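Local coordinates for protein antigen 43 (Escherichia coli, PDB 4KH3) that probably drives clumping of bacteria and biofilm growth by associating with copies of itself on neighbouring cells, in a Velcro-like manner, at residues 317-322 with 338-343; 327-332 with 346-351; 293-298 with 310-315. One frame throughout, in Å; residues are numbered along the deposited sequence.

Overall arrangement
The three contacts join successive coils of one beta-helix, each pairing a strand or corner with its counterpart 19 residues on, or 18 past the bulge of contact 2. Contact 1 is buried and holds 319-322 to 338-342, a regular parallel ladder with Leu-320, Ile-322 and Leu-339 turned inward. Contact 3, also buried, joins 293-298 to 310-315; it has two bridged pairs and an acidic end around an arginine. Contact 2 is only partly buried: 327-332 meets 346-351 through mostly small residues, several with hydroxyls, a bulge and bridging waters. Strands 327-333 and 313-314 are themselves neighbours, so contacts 2 and 3 abut through backbone and side-chain hydrogen bonds. Leu-320 packs against both others, Ile-322 against contact 2.

Contact 1 (317-322 with 338-343); sequences GGTLDI and VLLADS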
loop_
_atom_site.group_PDB
_atom_site.type_symbol
_atom_site.label_atom_id
_atom_site.label_comp_id
_atom_site.label_asym_id
_atom_site.label_seq_id
_atom_site.Cartn_x
_atom_site.Cartn_y
_atom_site.Cartn_z
ATOM N N GLY A 317 3.378 -7.621 13.601
ATOM C CA GLY A 317 3.365 -7.104 12.249
ATOM C C GLY A 317 3.311 -5.588 12.199
ATOM O O GLY A 317 3.308 -4.994 11.119
ATOM N N GLY A 318 3.265 -4.956 13.367
ATOM C CA GLY A 318 3.331 -3.509 13.443
ATOM C C GLY A 318 4.753 -2.968 13.409
ATOM O O GLY A 318 5.692 -3.606 13.900
ATOM N N THR A 319 4.916 -1.790 12.814
ATOM C CA THR A 319 6.214 -1.129 12.762
ATOM C C THR A 319 6.143 0.313 13.257
ATOM O O THR A 319 5.322 1.105 12.786
ATOM C CB THR A 319 6.798 -1.126 11.344
ATOM O OG1 THR A 319 7.049 -2.470 10.939
ATOM C CG2 THR A 319 8.103 -0.363 11.315
ATOM N N LEU A 320 6.997 0.641 14.222
ATOM C CA LEU A 320 7.157 2.022 14.662
ATOM C C LEU A 320 8.546 2.509 14.285
ATOM O O LEU A 320 9.547 1.922 14.686
ATOM C CB LEU A 320 6.934 2.150 16.167
ATOM C CG LEU A 320 7.142 3.550 16.741
ATOM C CD1 LEU A 320 6.221 4.550 16.055
ATOM C CD2 LEU A 320 6.911 3.538 18.245
ATOM N N ASP A 321 8.594 3.574 13.498
ATOM C CA ASP A 321 9.848 4.111 12.992
ATOM C C ASP A 321 10.056 5.532 13.509
ATOM O O ASP A 321 9.392 6.468 13.058
ATOM C CB ASP A 321 9.845 4.081 11.455
ATOM C CG ASP A 321 11.076 4.747 10.844
ATOM O OD1 ASP A 321 12.045 5.045 11.577
ATOM O OD2 ASP A 321 11.082 4.960 9.614
ATOM N N ILE A 322 10.975 5.693 14.456
ATOM C CA ILE A 322 11.263 7.017 14.996
ATOM C C ILE A 322 12.511 7.593 14.371
ATOM O O ILE A 322 13.614 7.099 14.592
ATOM C CB ILE A 322 11.417 7.029 16.522
ATOM C CG1 ILE A 322 10.217 6.359 17.187
ATOM C CG2 ILE A 322 11.547 8.468 17.015
ATOM C CD1 ILE A 322 10.507 4.969 17.669
ATOM N N VAL A 338 7.841 -4.381 15.678
ATOM C CA VAL A 338 9.123 -3.982 15.103
ATOM C C VAL A 338 9.465 -2.524 15.437
ATOM O O VAL A 338 8.601 -1.645 15.387
ATOM C CB VAL A 338 9.114 -4.169 13.581
ATOM C CG1 VAL A 338 10.233 -3.377 12.930
ATOM C CG2 VAL A 338 9.221 -5.641 13.232
ATOM N N LEU A 339 10.724 -2.275 15.790
ATOM C CA LEU A 339 11.155 -0.933 16.146
ATOM C C LEU A 339 12.325 -0.476 15.279
ATOM O O LEU A 339 13.313 -1.184 15.132
ATOM C CB LEU A 339 11.526 -0.880 17.625
ATOM C CG LEU A 339 12.054 0.457 18.164
ATOM C CD1 LEU A 339 10.939 1.469 18.329
ATOM C CD2 LEU A 339 12.775 0.254 19.482
ATOM N N LEU A 340 12.190 0.703 14.686
ATOM C CA LEU A 340 13.274 1.338 13.942
ATOM C C LEU A 340 13.564 2.678 14.600
ATOM O O LEU A 340 12.714 3.564 14.622
ATOM C CB LEU A 340 12.868 1.579 12.483
ATOM C CG LEU A 340 12.295 0.401 11.697
ATOM C CD1 LEU A 340 11.908 0.840 10.296
ATOM C CD2 LEU A 340 13.301 -0.725 11.639
ATOM N N ALA A 341 14.759 2.840 15.140
ATOM C CA ALA A 341 15.087 4.070 15.835
ATOM C C ALA A 341 16.562 4.370 15.665
ATOM O O ALA A 341 17.330 3.486 15.313
ATOM C CB ALA A 341 14.734 3.939 17.315
ATOM N N ASP A 342 16.964 5.614 15.897
ATOM C CA ASP A 342 18.390 5.894 16.058
ATOM C C ASP A 342 18.670 6.628 17.361
ATOM O O ASP A 342 17.750 7.043 18.058
ATOM C CB ASP A 342 18.989 6.626 14.856
ATOM C CG ASP A 342 18.319 7.939 14.583
ATOM O OD1 ASP A 342 17.285 7.922 13.882
ATOM O OD2 ASP A 342 18.828 8.979 15.056
ATOM N N SER A 343 19.953 6.765 17.684
ATOM C CA SER A 343 20.387 7.316 18.964
ATOM C C SER A 343 20.059 8.801 19.106
ATOM O O SER A 343 20.094 9.343 20.216
ATOM C CB SER A 343 21.890 7.071 19.178
ATOM O OG SER A 343 22.662 7.610 18.115
HETATM O O HOH W 1 15.855 6.193 12.267
#
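Ile-322 turns CG1 to the backbone-N side (chi1 -52°), while Leu-339 sets CG opposite its own N (chi1 178°), and these two choices bring their outer methyls together. CD1 of Ile-322 lies 3.6 Å from CD1 of Leu-339, the two chains meeting at a slant, and the same Ile-322 methyl brushes the CB of Ala-341. With Leu-320 they face inward, toward Ala-328, Val-331 and Met-333. Underneath runs a parallel ladder: Leu-320 N gives a nearly straight bond to Val-338 O at 3.0 Å (175° at the hydrogen), and Leu-340 N returns one to Leu-320 O at 2.9 Å. Stacking of equivalent strands from coil to coil builds the beta-helix, as in other autotransporter passenger domains. On the outward face Thr-319 and Val-338 stand side by side, OG1 of Thr-319 being 3.8 Å from CB of Val-338. Next to them Leu-340 lays CB and CD1 against the Asp-321 carboxylate, whose OD2 is paired with Arg-323. At the far end a water donates to Asp-342 OD1 at 2.8 Å and, weakly, to Ile-322 O, while Gly-344 N holds OD2 of Asp-342.

Contact 2 (327-332 with 346-351); sequences AATTVS and AVSGTR
Val-331 O is gripped twice: Thr-350 N donates to it at 2.9 Å, and a water donates from 3.2 Å. That water also bonds Thr-350 OG1, so the hydroxyl and the carbonyl are tied across the strands through solvent. A second water sits 3.1 Å from Ser-332 OG and is weakly bonded to Thr-350 OG1; Ser-332 OG also receives the NH1 of Arg-313. Thr-350 presents its oxygen on this side because chi1 of 52° tucks OG1 between the backbone N and the carbonyl carbon. Ahead of this, Ala-328 N bonds Ala-346 O at 2.8 Å and Ser-348 N bonds Ala-328 O. The ladder then slips by one residue, a beta bulge: Thr-330 swings into left-handed backbone angles where the chain turns a corner, and it is Val-331 N that reaches the in-plane lone pair of Ser-348 O, at 2.9 Å. Opposite Val-331 stands Gly-349, which has no side chain, and its CA comes to 3.1 Å from Val-331 O. Inside the coil, Val-331 CG2 meets Val-347 CG1 at 4.2 Å, next to Ile-322 and Leu-320. Outside, Ala-327 CB and Ala-346 CB lie 4.0 Å apart, and Thr-329 rests its CB and CG2 loosely against Ser-348 OG. Backbone bonds thus carry the chain past the corner of the beta-helix, and water joins the strands just beyond it, with the apolar grip confined to two valines and small side chains.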
loop_
_atom_site.group_PDB
_atom_site.type_symbol
_atom_site.label_atom_id
_atom_site.label_comp_id
_atom_site.label_asym_id
_atom_site.label_seq_id
_atom_site.Cartn_x
_atom_site.Cartn_y
_atom_site.Cartn_z
ATOM N N ALA A 327 10.211 11.892 18.542
ATOM C CA ALA A 327 10.021 11.410 19.900
ATOM C C ALA A 327 8.853 10.452 19.971
ATOM O O ALA A 327 7.837 10.659 19.309
ATOM C CB ALA A 327 9.788 12.567 20.837
ATOM N N ALA A 328 9.007 9.400 20.768
ATOM C CA ALA A 328 7.892 8.522 21.100
ATOM C C ALA A 328 7.956 8.083 22.559
ATOM O O ALA A 328 8.948 7.482 22.987
ATOM C CB ALA A 328 7.878 7.304 20.181
ATOM N N THR A 329 6.903 8.364 23.324
ATOM C CA THR A 329 6.852 7.895 24.715
ATOM C C THR A 329 5.697 6.939 25.004
ATOM O O THR A 329 4.745 6.839 24.228
ATOM C CB THR A 329 6.830 9.056 25.711
ATOM O OG1 THR A 329 5.735 9.925 25.400
ATOM C CG2 THR A 329 8.131 9.840 25.613
ATOM N N THR A 330 5.795 6.263 26.143
ATOM C CA THR A 330 4.969 5.100 26.460
ATOM C C THR A 330 4.735 4.191 25.254
ATOM O O THR A 330 3.615 3.754 25.002
ATOM C CB THR A 330 3.634 5.481 27.122
ATOM O OG1 THR A 330 2.899 6.374 26.271
ATOM C CG2 THR A 330 3.896 6.153 28.476
ATOM N N VAL A 331 5.798 3.932 24.501
ATOM C CA VAL A 331 5.756 2.917 23.469
ATOM C C VAL A 331 5.508 1.565 24.128
ATOM O O VAL A 331 6.150 1.205 25.106
ATOM C CB VAL A 331 7.074 2.865 22.687
ATOM C CG1 VAL A 331 7.043 1.714 21.654
ATOM C CG2 VAL A 331 7.333 4.206 22.022
ATOM N N SER A 332 4.551 0.819 23.609
ATOM C CA SER A 332 4.246 -0.476 24.193
ATOM C C SER A 332 4.538 -1.558 23.165
ATOM O O SER A 332 3.722 -1.823 22.288
ATOM C CB SER A 332 2.790 -0.514 24.648
ATOM O OG SER A 332 2.531 -1.682 25.389
ATOM N N ALA A 346 14.222 10.306 20.657
ATOM C CA ALA A 346 13.813 10.259 22.051
ATOM C C ALA A 346 12.697 9.241 22.148
ATOM O O ALA A 346 11.661 9.385 21.495
ATOM C CB ALA A 346 13.331 11.620 22.515
ATOM N N VAL A 347 12.930 8.193 22.932
ATOM C CA VAL A 347 12.007 7.076 23.038
ATOM C C VAL A 347 11.929 6.582 24.481
ATOM O O VAL A 347 12.939 6.479 25.159
ATOM C CB VAL A 347 12.437 5.893 22.123
ATOM C CG1 VAL A 347 11.468 4.733 22.250
ATOM C CG2 VAL A 347 12.529 6.333 20.672
ATOM N N SER A 348 10.727 6.291 24.951
ATOM C CA SER A 348 10.560 5.627 26.234
ATOM C C SER A 348 9.401 4.655 26.091
ATOM O O SER A 348 8.398 4.958 25.435
ATOM C CB SER A 348 10.288 6.634 27.363
ATOM O OG SER A 348 8.962 6.512 27.872
ATOM N N GLY A 349 9.533 3.484 26.699
ATOM C CA GLY A 349 8.473 2.503 26.629
ATOM C C GLY A 349 8.835 1.214 27.318
ATOM O O GLY A 349 9.791 1.159 28.087
ATOM N N THR A 350 8.069 0.167 27.036
ATOM C CA THR A 350 8.315 -1.129 27.645
ATOM C C THR A 350 8.361 -2.255 26.597
ATOM O O THR A 350 7.498 -2.340 25.724
ATOM C CB THR A 350 7.263 -1.429 28.752
ATOM O OG1 THR A 350 5.949 -1.249 28.223
ATOM C CG2 THR A 350 7.428 -0.476 29.925
ATOM N N ARG A 351 9.376 -3.112 26.688
ATOM C CA ARG A 351 9.468 -4.302 25.837
ATOM C C ARG A 351 8.383 -5.323 26.161
ATOM O O ARG A 351 7.631 -5.169 27.131
ATOM C CB ARG A 351 10.841 -4.965 25.976
ATOM C CG ARG A 351 12.004 -4.111 25.482
ATOM C CD ARG A 351 13.107 -4.010 26.542
ATOM N NE ARG A 351 13.437 -5.315 27.111
ATOM C CZ ARG A 351 14.668 -5.816 27.184
ATOM N NH1 ARG A 351 15.710 -5.124 26.735
ATOM N NH2 ARG A 351 14.855 -7.015 27.710
HETATM O O HOH W 2 5.030 1.839 28.047
HETATM O O HOH W 3 4.545 -3.738 26.520
#

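Contact 3 (293-298 with 310-315); sequences VVLENG and TNTRVD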
loop_
_atom_site.group_PDB
_atom_site.type_symbol
_atom_site.label_atom_id
_atom_site.label_comp_id
_atom_site.label_asym_id
_atom_site.label_seq_id
_atom_site.Cartn_x
_atom_site.Cartn_y
_atom_site.Cartn_z
ATOM N N VAL A 293 -1.982 5.401 18.847
ATOM C CA VAL A 293 -1.912 4.675 17.598
ATOM C C VAL A 293 -1.634 3.192 17.893
ATOM O O VAL A 293 -0.750 2.852 18.678
ATOM C CB VAL A 293 -0.868 5.293 16.644
ATOM C CG1 VAL A 293 -0.584 4.363 15.491
ATOM C CG2 VAL A 293 -1.363 6.654 16.133
ATOM N N VAL A 294 -2.435 2.312 17.300
ATOM C CA VAL A 294 -2.205 0.880 17.432
ATOM C C VAL A 294 -1.730 0.363 16.086
ATOM O O VAL A 294 -2.358 0.624 15.051
ATOM C CB VAL A 294 -3.481 0.138 17.885
ATOM C CG1 VAL A 294 -3.353 -1.384 17.665
ATOM C CG2 VAL A 294 -3.783 0.457 19.341
ATOM N N LEU A 295 -0.614 -0.355 16.109
ATOM C CA LEU A 295 0.068 -0.779 14.902
ATOM C C LEU A 295 0.230 -2.283 14.846
ATOM O O LEU A 295 1.020 -2.846 15.592
ATOM C CB LEU A 295 1.458 -0.150 14.855
ATOM C CG LEU A 295 1.537 1.371 14.800
ATOM C CD1 LEU A 295 3.001 1.801 14.967
ATOM C CD2 LEU A 295 0.960 1.883 13.500
ATOM N N GLU A 296 -0.497 -2.932 13.943
ATOM C CA GLU A 296 -0.365 -4.375 13.759
ATOM C C GLU A 296 -0.655 -4.752 12.311
ATOM O O GLU A 296 -1.189 -3.940 11.559
ATOM C CB GLU A 296 -1.303 -5.114 14.718
ATOM C CG GLU A 296 -2.747 -4.618 14.676
ATOM C CD GLU A 296 -3.548 -4.986 15.920
ATOM O OE1 GLU A 296 -2.992 -5.599 16.861
ATOM O OE2 GLU A 296 -4.745 -4.652 15.964
ATOM N N ASN A 297 -0.271 -5.964 11.917
ATOM C CA ASN A 297 -0.646 -6.515 10.611
ATOM C C ASN A 297 -0.242 -5.685 9.414
ATOM O O ASN A 297 -0.999 -5.578 8.445
ATOM C CB ASN A 297 -2.153 -6.723 10.525
ATOM C CG ASN A 297 -2.571 -8.077 10.986
ATOM O OD1 ASN A 297 -1.735 -8.964 11.176
ATOM N ND2 ASN A 297 -3.873 -8.264 11.158
ATOM N N GLY A 298 0.938 -5.089 9.471
ATOM C CA GLY A 298 1.368 -4.237 8.385
ATOM C C GLY A 298 1.218 -2.772 8.726
ATOM O O GLY A 298 1.703 -1.918 7.980
ATOM N N THR A 310 2.654 9.440 21.442
ATOM C CA THR A 310 2.490 8.922 22.792
ATOM C C THR A 310 1.557 7.708 22.787
ATOM O O THR A 310 0.656 7.615 21.959
ATOM C CB THR A 310 1.910 10.002 23.707
ATOM O OG1 THR A 310 0.668 10.466 23.159
ATOM C CG2 THR A 310 2.868 11.178 23.789
ATOM N N ASN A 311 1.785 6.773 23.703
ATOM C CA ASN A 311 0.920 5.603 23.843
ATOM C C ASN A 311 0.789 4.771 22.561
ATOM O O ASN A 311 -0.309 4.339 22.202
ATOM C CB ASN A 311 -0.471 6.023 24.326
ATOM C CG ASN A 311 -0.448 6.652 25.696
ATOM O OD1 ASN A 311 0.169 6.127 26.622
ATOM N ND2 ASN A 311 -1.121 7.793 25.834
ATOM N N THR A 312 1.895 4.559 21.861
ATOM C CA THR A 312 1.852 3.755 20.652
ATOM C C THR A 312 1.959 2.284 21.016
ATOM O O THR A 312 2.897 1.872 21.701
ATOM C CB THR A 312 2.986 4.107 19.684
ATOM O OG1 THR A 312 2.926 5.502 19.362
ATOM C CG2 THR A 312 2.856 3.297 18.413
ATOM N N ARG A 313 0.986 1.496 20.569
ATOM C CA ARG A 313 1.030 0.049 20.752
ATOM C C ARG A 313 1.585 -0.607 19.471
ATOM O O ARG A 313 1.058 -0.413 18.378
ATOM C CB ARG A 313 -0.359 -0.473 21.120
ATOM C CG ARG A 313 -0.468 -1.972 21.229
ATOM C CD ARG A 313 0.224 -2.498 22.460
ATOM N NE ARG A 313 0.248 -3.954 22.450
ATOM C CZ ARG A 313 0.999 -4.701 23.254
ATOM N NH1 ARG A 313 1.799 -4.123 24.143
ATOM N NH2 ARG A 313 0.952 -6.028 23.156
ATOM N N VAL A 314 2.686 -1.336 19.590
ATOM C CA VAL A 314 3.285 -1.955 18.419
ATOM C C VAL A 314 3.203 -3.466 18.530
ATOM O O VAL A 314 4.007 -4.085 19.227
ATOM C CB VAL A 314 4.745 -1.541 18.246
ATOM C CG1 VAL A 314 5.238 -1.926 16.863
ATOM C CG2 VAL A 314 4.903 -0.035 18.473
ATOM N N ASP A 315 2.228 -4.054 17.841
ATOM C CA ASP A 315 1.982 -5.485 17.938
ATOM C C ASP A 315 2.404 -6.250 16.717
ATOM O O ASP A 315 3.100 -5.733 15.855
ATOM C CB ASP A 315 0.509 -5.773 18.192
ATOM C CG ASP A 315 0.118 -5.480 19.598
ATOM O OD1 ASP A 315 1.042 -5.232 20.400
ATOM O OD2 ASP A 315 -1.091 -5.499 19.904
HETATM O O HOH W 4 0.685 7.029 19.254
#
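Glu-296 and Asp-315 run alongside each other on one face, with OE1 of Glu-296 only 3.6 Å from OD2 of Asp-315. Glu-296 gets there by placing CG between its backbone N and carbonyl carbon (chi1 51°) and then running extended, whereas Asp-315 turns CG to the side of its N (chi1 -75°). Their carboxylate planes are 43° apart. Arg-279 explains the pairing, since its NH2 forms salt bridges with both of these oxygens and probably offsets their like charge. OE2 of Glu-296 is taken up separately by Gly-263 N. Arg-313 bends at chi2, running forward along its own strand toward Asp-315; OD2 of that carboxylate lies in the plane of the guanidinium, at its edge, while NE and OD1 of Asp-315 form an ion pair modelled too short for its exact geometry to be trusted. The CB of Arg-313 stays behind against CG2 of Val-294, at 4.0 Å.

Between these side chains a short parallel ladder runs: Arg-313 N to Val-293 O at 2.9 Å, Leu-295 N to Arg-313 O, and Asp-315 N to Leu-295 O at 2.8 Å. Such a brief pair, set between corners, stacks coil on coil in the autotransporter beta-helix, and Leu-295, Thr-312 and Val-314 turn toward Leu-320 in its interior. Leu-295 carries CG on the backbone-N side, then reaches on with CD1 to CG2 of Thr-312, 3.8 Å away; CG2 of Val-314 is a looser neighbour at 4.4 Å. Thr-312 directs its methyl to this apolar group and its OG1 to a water at 2.7 Å. That water donates to Thr-310 O and accepts from Val-293 N, bridging the two segments beside the corner at Asn-311.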